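PDB 4IV6: acyl-CoA dehydrogenase FadE3 from Mycobacterium smegmatis, which belongs to the acyl-CoA dehydrogenase family of flavoproteins and carries bound dihydroflavine-adenine dinucleotide. Local coordinates for residues 113-117 and 118-122. Numbering follows the deposited sequence.
Sequences PRMAT and GELRA
Leu120 lies with CD2 over one face of the Arg114 guanidinium, offset toward its rim, while its CB meets Arg114 CB at 3.9 Å. The same CD2 approaches Met115 CG at 4.0 Å, so the leucine touches the side chains of two successive helical residues. This is a worked example of how a helix is brought to an end. Gly118, at positive phi, is the first residue to leave helical geometry, with backbone angles that suit glycine because they bring the CB position against the oxygen of the preceding residue. Its N bonds to Met115 O, and Leu120 N turns back to Arg114 O at 3.0 Å, nearly straight at hydrogen (176°). The hydroxyl of Thr117, held between backbone N and carbonyl carbon (chi1 61°), donates to that same oxygen from the opposite face of the carbonyl plane. Two donors thus grip Arg114 O at the end of the helix. A CA-H...O contact from Met115 CA to Leu120 O adds to the closure.

Outside the turn, the extended side chain of Glu119 slants across that of Arg114, Glu119 OE2 coming to 3.7 Å from Arg114 CD; the guanidinium and carboxylate planes stand 70° apart and the charged atoms do not touch. A water links them instead, accepting from Arg114 NH2 and donating to Glu119 OE2, while Arg114 NH1 is bonded to Lys110 O one turn back. On the inner side Met115 bends at chi3, bringing CE to Ala122 CB. Both residues pack on Val95 of helix 83-102, whose His92 bonds to Ala122 N. The turn thereby carries the chain from helix 105-116 into strand 122-125, which pairs in parallel with strand 166-172.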
# COMPACT_ATOMS: atom_id res chain seq x y z
N PRO B 113 -13.25 43.71 11.41
CA PRO B 113 -12.95 43.97 12.82
C PRO B 113 -13.65 43.04 13.81
O PRO B 113 -13.01 42.55 14.74
CB PRO B 113 -13.36 45.45 13.00
CG PRO B 113 -13.20 46.05 11.64
CD PRO B 113 -13.72 44.93 10.73
N ARG B 114 -14.93 42.75 13.60
CA ARG B 114 -15.63 41.82 14.48
C ARG B 114 -15.26 40.37 14.19
O ARG B 114 -15.34 39.52 15.08
CB ARG B 114 -17.13 41.99 14.37
CG ARG B 114 -17.66 43.26 15.01
CD ARG B 114 -19.16 43.31 14.77
NE ARG B 114 -19.46 43.54 13.36
CZ ARG B 114 -20.54 43.09 12.72
NH1 ARG B 114 -20.72 43.39 11.42
NH2 ARG B 114 -21.44 42.34 13.36
N MET B 115 -14.85 40.07 12.97
CA MET B 115 -14.33 38.73 12.68
C MET B 115 -13.02 38.44 13.41
O MET B 115 -12.82 37.35 13.92
CB MET B 115 -14.15 38.53 11.18
CG MET B 115 -15.48 38.33 10.47
SD MET B 115 -15.33 38.23 8.68
CE MET B 115 -14.44 36.68 8.54
N ALA B 116 -12.14 39.43 13.49
CA ALA B 116 -10.83 39.22 14.11
C ALA B 116 -10.92 38.84 15.57
O ALA B 116 -10.06 38.13 16.07
CB ALA B 116 -9.96 40.45 13.93
N THR B 117 -11.96 39.32 16.26
CA THR B 117 -12.17 39.01 17.68
C THR B 117 -13.00 37.76 17.91
O THR B 117 -13.13 37.29 19.03
CB THR B 117 -12.91 40.15 18.39
OG1 THR B 117 -14.20 40.34 17.80
CG2 THR B 117 -12.10 41.42 18.31
N GLY B 118 -13.57 37.23 16.83
CA GLY B 118 -14.51 36.15 16.96
C GLY B 118 -15.92 36.60 17.31
O GLY B 118 -16.78 35.77 17.39
N GLU B 119 -16.16 37.90 17.51
CA GLU B 119 -17.50 38.40 17.84
C GLU B 119 -18.45 38.04 16.70
O GLU B 119 -19.57 37.64 16.95
CB GLU B 119 -17.51 39.92 18.04
CG GLU B 119 -18.87 40.45 18.48
CD GLU B 119 -18.93 41.97 18.54
OE1 GLU B 119 -17.92 42.65 18.85
OE2 GLU B 119 -20.03 42.50 18.27
N LEU B 120 -17.96 38.18 15.46
CA LEU B 120 -18.64 37.64 14.30
C LEU B 120 -17.82 36.50 13.71
O LEU B 120 -16.65 36.67 13.44
CB LEU B 120 -18.83 38.72 13.25
CG LEU B 120 -19.36 38.26 11.89
CD1 LEU B 120 -20.76 37.72 12.01
CD2 LEU B 120 -19.33 39.44 10.95
N ARG B 121 -18.47 35.37 13.47
CA ARG B 121 -17.86 34.24 12.79
C ARG B 121 -18.45 34.02 11.40
O ARG B 121 -19.65 34.28 11.16
CB ARG B 121 -18.06 33.00 13.63
CG ARG B 121 -17.09 32.97 14.81
CD ARG B 121 -17.40 31.84 15.74
NE ARG B 121 -17.15 30.56 15.13
CZ ARG B 121 -17.51 29.41 15.67
NH1 ARG B 121 -18.12 29.39 16.85
NH2 ARG B 121 -17.24 28.28 15.04
N ALA B 122 -17.61 33.55 10.48
CA ALA B 122 -18.02 33.29 9.11
C ALA B 122 -17.69 31.88 8.71
O ALA B 122 -16.76 31.24 9.24
CB ALA B 122 -17.36 34.29 8.16
O HOH W 1 -21.70 41.76 16.55